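Local coordinates for cytoplasmic export protein 1 (Saccharomyces cerevisiae, PDB 3VWA) that takes part in nuclear tRNA export, binding tRNA and perhaps passing aminoacylated tRNAs from export receptors at the nuclear pore to the translation machinery, at residues K155-A164 with C180-S188; K63-C71 with T119-V127. All blocks are in the same frame, centred on the assembly; numbering follows the deposited sequence.

Contact 1. Residues K155-A164 with C180-S188; sequences KEGLSAFEFA and CEDPNTIDS
Asp182 OD2 is gripped twice by Asn184, the residue whose amide end comes nearest to Lys155 across the contact. Asn184 N donates to Asp182 OD2 at 2.8 Å with an N-H...O angle of 162°, arriving from above the carboxylate plane, 40° out of it. Asn184 ND2 adds a weak bond to the same Asp182 OD2 at 3.1 Å. The backbone bond makes an Asx turn around Pro183; the weaker ND2 bond steadies the side-chain amide, with OD1 facing Lys155. Even so, Lys155 NZ stays 3.6 Å from Asn184 OD1, a loose polar approach.

The turn presents Pro183, which has the largest share of the packing. The side chains of Phe163 and Pro183 run antiparallel past one another: Pro183 CB lies over one face of the ring, offset toward its rim, and Pro183 CG comes to 3.7 Å from Phe163 CD2. Holding CG anti to the backbone N (chi1 174°) sends the Phe163 ring off helix 160-174 as far as Ile186, whose CG2 approaches Phe163 CZ obliquely at 4.1 Å. The same Pro183 CB is touched by Leu158 CD1 at 4.0 Å, and at the far end of the contact Ala164 CB meets Glu181 CB at 4.1 Å.

Polar bonds fix each piece separately. Ser159 caps helix 160-174, its OG accepting from Glu162 N at 2.8 Å. In helix 186-198, Asp187 accepts from the backbone N of Leu128 and Gly129, which recalls how the start of helix αF holds the catalytic loop in protein kinases. Val127 touches both Phe163 and Ile186, continuing the apolar layer. Since the hydrogen bonds found here lie within a segment or run to other parts of the chain, cohesion between the two helix starts of this kinase-like domain rests on apolar packing centred on the proline.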
loop_
_atom_site.group_PDB
_atom_site.type_symbol
_atom_site.label_atom_id
_atom_site.label_comp_id
_atom_site.label_asym_id
_atom_site.label_seq_id
_atom_site.Cartn_x
_atom_site.Cartn_y
_atom_site.Cartn_z
ATOM N N LYS A 155 24.059 -3.247 35.193
ATOM C CA LYS A 155 23.697 -3.201 36.594
ATOM C C LYS A 155 24.842 -3.729 37.464
ATOM O O LYS A 155 24.977 -3.331 38.628
ATOM C CB LYS A 155 22.374 -3.928 36.821
ATOM C CG LYS A 155 21.197 -3.194 36.176
ATOM C CD LYS A 155 19.966 -4.061 36.081
ATOM C CE LYS A 155 18.780 -3.371 36.727
ATOM N NZ LYS A 155 18.150 -4.318 37.698
ATOM N N GLU A 156 25.703 -4.566 36.880
ATOM C CA GLU A 156 26.778 -5.204 37.653
ATOM C C GLU A 156 27.846 -4.202 38.051
ATOM O O GLU A 156 28.469 -3.551 37.196
ATOM C CB GLU A 156 27.386 -6.413 36.923
ATOM C CG GLU A 156 27.958 -6.099 35.549
ATOM C CD GLU A 156 28.040 -7.317 34.643
ATOM O OE1 GLU A 156 26.988 -7.948 34.382
ATOM O OE2 GLU A 156 29.158 -7.622 34.173
ATOM N N GLY A 157 28.022 -4.067 39.365
ATOM C CA GLY A 157 29.009 -3.173 39.930
ATOM C C GLY A 157 28.611 -1.749 39.656
ATOM O O GLY A 157 29.381 -0.979 39.068
ATOM N N LEU A 158 27.401 -1.395 40.060
ATOM C CA LEU A 158 26.862 -0.111 39.684
ATOM C C LEU A 158 26.434 0.637 40.907
ATOM O O LEU A 158 25.650 0.148 41.725
ATOM C CB LEU A 158 25.715 -0.280 38.674
ATOM C CG LEU A 158 24.968 0.816 37.913
ATOM C CD1 LEU A 158 23.582 1.051 38.496
ATOM C CD2 LEU A 158 25.720 2.121 37.740
ATOM N N SER A 159 26.970 1.841 41.022
ATOM C CA SER A 159 26.718 2.678 42.154
ATOM C C SER A 159 25.430 3.446 41.903
ATOM O O SER A 159 25.356 4.271 40.985
ATOM C CB SER A 159 27.914 3.615 42.351
ATOM O OG SER A 159 27.453 4.893 42.729
ATOM N N ALA A 160 24.415 3.140 42.699
ATOM C CA ALA A 160 23.169 3.890 42.716
ATOM C C ALA A 160 23.433 5.388 42.783
ATOM O O ALA A 160 22.781 6.197 42.089
ATOM C CB ALA A 160 22.337 3.470 43.922
ATOM N N PHE A 161 24.379 5.756 43.650
ATOM C CA PHE A 161 24.689 7.156 43.889
ATOM C C PHE A 161 25.148 7.827 42.585
ATOM O O PHE A 161 24.625 8.858 42.178
ATOM C CB PHE A 161 25.758 7.288 44.985
ATOM C CG PHE A 161 26.090 8.716 45.335
ATOM C CD1 PHE A 161 27.132 9.386 44.682
ATOM C CD2 PHE A 161 25.348 9.403 46.302
ATOM C CE1 PHE A 161 27.430 10.711 44.988
ATOM C CE2 PHE A 161 25.652 10.729 46.620
ATOM C CZ PHE A 161 26.688 11.380 45.961
ATOM N N GLU A 162 26.111 7.203 41.931
ATOM C CA GLU A 162 26.691 7.691 40.677
ATOM C C GLU A 162 25.595 7.874 39.582
ATOM O O GLU A 162 25.493 8.934 38.932
ATOM C CB GLU A 162 27.787 6.691 40.268
ATOM C CG GLU A 162 28.758 7.143 39.200
ATOM C CD GLU A 162 28.098 7.128 37.848
ATOM O OE1 GLU A 162 27.580 6.061 37.442
ATOM O OE2 GLU A 162 28.066 8.194 37.217
ATOM N N PHE A 163 24.750 6.853 39.433
ATOM C CA PHE A 163 23.700 6.853 38.425
ATOM C C PHE A 163 22.656 7.970 38.670
ATOM O O PHE A 163 22.220 8.634 37.754
ATOM C CB PHE A 163 23.023 5.471 38.387
ATOM C CG PHE A 163 21.829 5.420 37.466
ATOM C CD1 PHE A 163 21.954 4.945 36.153
ATOM C CD2 PHE A 163 20.602 5.904 37.882
ATOM C CE1 PHE A 163 20.860 4.946 35.283
ATOM C CE2 PHE A 163 19.518 5.909 37.019
ATOM C CZ PHE A 163 19.650 5.421 35.726
ATOM N N ALA A 164 22.263 8.138 39.923
ATOM C CA ALA A 164 21.341 9.175 40.312
ATOM C C ALA A 164 21.757 10.595 39.868
ATOM O O ALA A 164 20.888 11.390 39.511
ATOM C CB ALA A 164 21.109 9.109 41.818
ATOM N N CYS A 180 12.458 8.601 39.348
ATOM C CA CYS A 180 13.023 8.204 40.632
ATOM C C CYS A 180 14.530 8.155 40.502
ATOM O O CYS A 180 15.077 8.346 39.415
ATOM C CB CYS A 180 12.491 6.839 41.104
ATOM S SG CYS A 180 13.119 5.433 40.137
ATOM N N GLU A 181 15.200 7.876 41.610
ATOM C CA GLU A 181 16.659 7.814 41.615
ATOM C C GLU A 181 17.122 6.372 41.699
ATOM O O GLU A 181 18.302 6.067 41.608
ATOM C CB GLU A 181 17.192 8.650 42.773
ATOM C CG GLU A 181 16.923 10.148 42.576
ATOM C CD GLU A 181 17.338 10.970 43.796
ATOM O OE1 GLU A 181 16.925 10.597 44.940
ATOM O OE2 GLU A 181 18.108 11.960 43.605
ATOM N N ASP A 182 16.172 5.478 41.880
ATOM C CA ASP A 182 16.523 4.100 42.021
ATOM C C ASP A 182 16.696 3.503 40.622
ATOM O O ASP A 182 15.747 3.497 39.821
ATOM C CB ASP A 182 15.467 3.349 42.844
ATOM C CG ASP A 182 15.970 2.005 43.331
ATOM O OD1 ASP A 182 15.483 1.553 44.403
ATOM O OD2 ASP A 182 16.876 1.429 42.666
ATOM N N PRO A 183 17.920 3.051 40.314
ATOM C CA PRO A 183 18.253 2.323 39.092
ATOM C C PRO A 183 17.488 1.015 38.924
ATOM O O PRO A 183 17.418 0.489 37.813
ATOM C CB PRO A 183 19.740 1.992 39.276
ATOM C CG PRO A 183 20.248 3.044 40.182
ATOM C CD PRO A 183 19.118 3.329 41.127
ATOM N N ASN A 184 16.924 0.484 40.009
ATOM C CA ASN A 184 16.313 -0.834 39.955
ATOM C C ASN A 184 14.847 -0.767 39.676
ATOM O O ASN A 184 14.196 -1.779 39.410
ATOM C CB ASN A 184 16.542 -1.548 41.279
ATOM C CG ASN A 184 18.008 -1.778 41.545
ATOM O OD1 ASN A 184 18.679 -2.477 40.789
ATOM N ND2 ASN A 184 18.515 -1.174 42.604
ATOM N N THR A 185 14.333 0.451 39.762
ATOM C CA THR A 185 12.935 0.716 39.612
ATOM C C THR A 185 12.689 1.835 38.585
ATOM O O THR A 185 11.522 2.110 38.219
ATOM C CB THR A 185 12.348 1.170 40.959
ATOM O OG1 THR A 185 13.117 2.271 41.452
ATOM C CG2 THR A 185 12.306 0.022 41.979
ATOM N N ILE A 186 13.752 2.511 38.146
ATOM C CA ILE A 186 13.549 3.574 37.162
ATOM C C ILE A 186 12.935 3.055 35.830
ATOM O O ILE A 186 12.044 3.690 35.274
ATOM C CB ILE A 186 14.791 4.478 36.941
ATOM C CG1 ILE A 186 14.370 5.795 36.281
ATOM C CG2 ILE A 186 15.900 3.772 36.148
ATOM C CD1 ILE A 186 15.503 6.795 36.111
ATOM N N ASP A 187 13.369 1.899 35.353
ATOM C CA ASP A 187 12.812 1.397 34.084
ATOM C C ASP A 187 11.335 0.964 34.163
ATOM O O ASP A 187 10.542 1.343 33.298
ATOM C CB ASP A 187 13.698 0.322 33.490
ATOM C CG ASP A 187 15.036 0.876 33.007
ATOM O OD1 ASP A 187 15.109 2.091 32.650
ATOM O OD2 ASP A 187 16.015 0.087 32.982
ATOM N N SER A 188 10.972 0.180 35.195
ATOM C CA SER A 188 9.573 -0.147 35.488
ATOM C C SER A 188 8.687 1.079 35.563
ATOM O O SER A 188 7.551 1.062 35.065
ATOM C CB SER A 188 9.465 -0.873 36.824
ATOM O OG SER A 188 9.695 -2.232 36.633
#

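Contact 2. Residues K63-C71 with T119-V127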
loop_
_atom_site.group_PDB
_atom_site.type_symbol
_atom_site.label_atom_id
_atom_site.label_comp_id
_atom_site.label_asym_id
_atom_site.label_seq_id
_atom_site.Cartn_x
_atom_site.Cartn_y
_atom_site.Cartn_z
ATOM N N LYS A 63 27.567 1.622 19.983
ATOM C CA LYS A 63 28.637 0.820 19.406
ATOM C C LYS A 63 28.638 -0.585 19.972
ATOM O O LYS A 63 28.783 -1.537 19.229
ATOM C CB LYS A 63 30.023 1.474 19.609
ATOM C CG LYS A 63 30.556 2.277 18.422
ATOM C CD LYS A 63 32.070 2.528 18.546
ATOM C CE LYS A 63 32.883 1.368 17.960
ATOM N NZ LYS A 63 34.332 1.384 18.356
ATOM N N ILE A 64 28.447 -0.722 21.275
ATOM C CA ILE A 64 28.656 -2.029 21.910
ATOM C C ILE A 64 27.411 -2.875 22.150
ATOM O O ILE A 64 27.522 -4.093 22.338
ATOM C CB ILE A 64 29.398 -1.897 23.260
ATOM C CG1 ILE A 64 28.656 -0.912 24.177
ATOM C CG2 ILE A 64 30.855 -1.491 23.031
ATOM C CD1 ILE A 64 28.997 -1.095 25.635
ATOM N N LEU A 65 26.235 -2.255 22.225
ATOM C CA LEU A 65 25.049 -3.053 22.576
ATOM C C LEU A 65 24.381 -3.672 21.342
ATOM O O LEU A 65 24.074 -2.967 20.384
ATOM C CB LEU A 65 24.036 -2.240 23.379
ATOM C CG LEU A 65 24.414 -1.597 24.702
ATOM C CD1 LEU A 65 23.169 -0.923 25.269
ATOM C CD2 LEU A 65 24.979 -2.603 25.677
ATOM N N LYS A 66 24.208 -4.987 21.362
ATOM C CA LYS A 66 23.619 -5.733 20.250
ATOM C C LYS A 66 22.310 -6.290 20.756
ATOM O O LYS A 66 22.218 -7.466 21.158
ATOM C CB LYS A 66 24.518 -6.906 19.812
ATOM C CG LYS A 66 25.404 -6.614 18.607
ATOM C CD LYS A 66 26.699 -5.954 19.040
ATOM C CE LYS A 66 27.536 -5.558 17.835
ATOM N NZ LYS A 66 28.185 -4.247 18.096
ATOM N N ILE A 67 21.298 -5.438 20.767
ATOM C CA ILE A 67 20.060 -5.808 21.423
ATOM C C ILE A 67 18.988 -5.712 20.353
ATOM O O ILE A 67 18.756 -4.648 19.776
ATOM C CB ILE A 67 19.779 -4.918 22.658
ATOM C CG1 ILE A 67 21.024 -4.792 23.533
ATOM C CG2 ILE A 67 18.560 -5.403 23.450
ATOM C CD1 ILE A 67 21.127 -5.812 24.642
ATOM N N PRO A 68 18.398 -6.856 20.009
ATOM C CA PRO A 68 17.272 -6.821 19.117
ATOM C C PRO A 68 16.202 -5.943 19.795
ATOM O O PRO A 68 15.873 -6.143 20.984
ATOM C CB PRO A 68 16.802 -8.286 19.099
ATOM C CG PRO A 68 17.990 -9.093 19.544
ATOM C CD PRO A 68 18.772 -8.223 20.442
ATOM N N GLY A 69 15.660 -4.998 19.056
ATOM C CA GLY A 69 14.701 -4.083 19.617
ATOM C C GLY A 69 15.207 -2.665 19.755
ATOM O O GLY A 69 14.407 -1.750 19.763
ATOM N N LEU A 70 16.522 -2.464 19.909
ATOM C CA LEU A 70 17.073 -1.103 19.717
ATOM C C LEU A 70 17.176 -0.720 18.238
ATOM O O LEU A 70 17.236 -1.585 17.368
ATOM C CB LEU A 70 18.465 -0.960 20.343
ATOM C CG LEU A 70 18.643 -1.333 21.803
ATOM C CD1 LEU A 70 20.099 -1.020 22.142
ATOM C CD2 LEU A 70 17.642 -0.600 22.710
ATOM N N CYS A 71 17.198 0.573 17.946
ATOM C CA CYS A 71 17.554 0.995 16.592
ATOM C C CYS A 71 18.899 0.329 16.181
ATOM O O CYS A 71 19.883 0.390 16.900
ATOM C CB CYS A 71 17.639 2.529 16.495
ATOM S SG CYS A 71 16.128 3.470 16.875
ATOM N N THR A 119 12.221 -6.275 23.909
ATOM C CA THR A 119 13.462 -5.531 23.932
ATOM C C THR A 119 13.960 -5.230 25.349
ATOM O O THR A 119 15.140 -5.428 25.636
ATOM C CB THR A 119 13.311 -4.246 23.187
ATOM O OG1 THR A 119 12.817 -4.575 21.888
ATOM C CG2 THR A 119 14.684 -3.516 23.131
ATOM N N LEU A 120 13.053 -4.788 26.212
ATOM C CA LEU A 120 13.362 -4.566 27.633
ATOM C C LEU A 120 13.710 -5.872 28.368
ATOM O O LEU A 120 14.387 -5.857 29.412
ATOM C CB LEU A 120 12.179 -3.837 28.316
ATOM C CG LEU A 120 11.925 -2.421 27.753
ATOM C CD1 LEU A 120 10.544 -1.860 28.095
ATOM C CD2 LEU A 120 13.018 -1.422 28.139
ATOM N N GLY A 121 13.281 -7.000 27.813
ATOM C CA GLY A 121 13.738 -8.318 28.301
ATOM C C GLY A 121 15.210 -8.608 27.966
ATOM O O GLY A 121 15.935 -9.183 28.775
ATOM N N PHE A 122 15.653 -8.209 26.776
ATOM C CA PHE A 122 17.066 -8.351 26.398
ATOM C C PHE A 122 17.928 -7.369 27.192
ATOM O O PHE A 122 19.106 -7.612 27.440
ATOM C CB PHE A 122 17.249 -8.149 24.908
ATOM C CG PHE A 122 16.630 -9.238 24.066
ATOM C CD1 PHE A 122 16.918 -10.584 24.307
ATOM C CD2 PHE A 122 15.785 -8.928 23.019
ATOM C CE1 PHE A 122 16.352 -11.597 23.524
ATOM C CE2 PHE A 122 15.225 -9.922 22.236
ATOM C CZ PHE A 122 15.504 -11.267 22.487
ATOM N N LEU A 123 17.313 -6.282 27.641
ATOM C CA LEU A 123 18.037 -5.248 28.344
ATOM C C LEU A 123 18.113 -5.441 29.841
ATOM O O LEU A 123 18.638 -4.570 30.548
ATOM C CB LEU A 123 17.365 -3.908 28.066
ATOM C CG LEU A 123 17.716 -3.161 26.785
ATOM C CD1 LEU A 123 16.905 -1.871 26.761
ATOM C CD2 LEU A 123 19.204 -2.828 26.739
ATOM N N LYS A 124 17.592 -6.553 30.348
ATOM C CA LYS A 124 17.304 -6.658 31.795
ATOM C C LYS A 124 18.510 -6.517 32.737
ATOM O O LYS A 124 18.347 -6.054 33.869
ATOM C CB LYS A 124 16.516 -7.936 32.123
ATOM C CG LYS A 124 17.296 -9.214 31.952
ATOM C CD LYS A 124 16.427 -10.370 32.427
ATOM C CE LYS A 124 16.806 -11.678 31.750
ATOM N NZ LYS A 124 15.783 -12.702 32.134
ATOM N N ASN A 125 19.692 -6.923 32.260
ATOM C CA ASN A 125 20.979 -6.697 32.932
ATOM C C ASN A 125 21.427 -5.235 32.906
ATOM O O ASN A 125 22.388 -4.871 33.608
ATOM C CB ASN A 125 22.098 -7.527 32.261
ATOM C CG ASN A 125 21.874 -9.028 32.371
ATOM O OD1 ASN A 125 21.236 -9.506 33.300
ATOM N ND2 ASN A 125 22.384 -9.769 31.403
ATOM N N PHE A 126 20.775 -4.406 32.087
ATOM C CA PHE A 126 21.168 -2.992 31.974
ATOM C C PHE A 126 20.102 -2.115 32.612
ATOM O O PHE A 126 18.993 -2.582 32.877
ATOM C CB PHE A 126 21.375 -2.569 30.513
ATOM C CG PHE A 126 22.534 -3.259 29.815
ATOM C CD1 PHE A 126 23.827 -2.777 29.940
ATOM C CD2 PHE A 126 22.327 -4.360 28.994
ATOM C CE1 PHE A 126 24.890 -3.377 29.285
ATOM C CE2 PHE A 126 23.395 -4.971 28.326
ATOM C CZ PHE A 126 24.679 -4.474 28.472
ATOM N N VAL A 127 20.463 -0.868 32.926
ATOM C CA VAL A 127 19.479 0.171 33.231
ATOM C C VAL A 127 19.391 1.023 31.990
ATOM O O VAL A 127 20.422 1.293 31.341
ATOM C CB VAL A 127 19.905 1.115 34.373
ATOM C CG1 VAL A 127 18.707 1.960 34.850
ATOM C CG2 VAL A 127 20.486 0.332 35.526
HETATM O O HOH W 1 11.806 -2.207 20.902
#
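Ile67 makes the central apolar contact, its CG2 lying 3.4 Å from Phe122 CB. CG2 stands anti to the backbone N, with chi1 at -47°, and this carries it between Phe122 and Leu123; the other branch brings Ile67 CD1 to 4.1 Å from Leu123 CD2. Replacing Ile67 by alanine would probably open a gap between Phe122 and Leu123, leaving both without their branched partner and Phe126 with less cover.

The neighbours extend this layer both ways. Leu65 CD2 approaches Phe126 CZ obliquely at 3.4 Å, the two side chains running past each other in opposite senses. Pro68 lays its CG over one face of the Phe122 ring, 3.9 Å from Phe122 CE2, the two side chains roughly perpendicular. Where the backbones come nearest, Gly69 CA sits 3.0 Å from Thr119 OG1; a CB at Gly69 would collide with that oxygen, and the positive phi of 111° also suits glycine. One water bridges the same place, donating to Gly69 O at 2.9 Å and hydrogen-bonded to Thr119 OG1 at 2.8 Å.

Further out, a type II turn from Ile67 to Leu70, closed by Leu70 N to Ile67 O at 3.1 Å, sets Pro68 and Gly69 at its corners. Thr119 OG1 also bonds to Gln115 O one helical turn earlier, and Leu146 of strand 144-146 makes backbone bonds with Gly69 and Cys71.

By order and position, helix 52-64, this turn and strand 73-77 match αC, the αC-β4 loop and β4 of protein kinases, and helix 106-122 matches αE. As in those kinases, the loop is held on the C-terminal lobe: across 63-71 and 119-127 the grip is apolar, with one bridging water, while backbone bonds to Leu146 add the polar hold.

From the N terminus, helix 52-64 ends in 63-71, and contact 2 brings that loop against 119-127, closing 47 intervening residues that include most of helix 106-122. Contact 1 follows in series, neither nested with contact 2 nor crossing it: 155-164 meets 180-188 around the greater part of helix 160-174. Their centres lie 16 Å apart, and the contacts touch at strand 126-127 and the residue before it, beside its partner strand 153-154: Lys155 N probably bonds to Asn125 O at 2.8 Å, and Pro183 O packs on Val127 CG1. Together they tie the inter-lobe loop, helix 106-122 and the start of helix 186-198 within the kinase-like domain, well before the HEAT repeats.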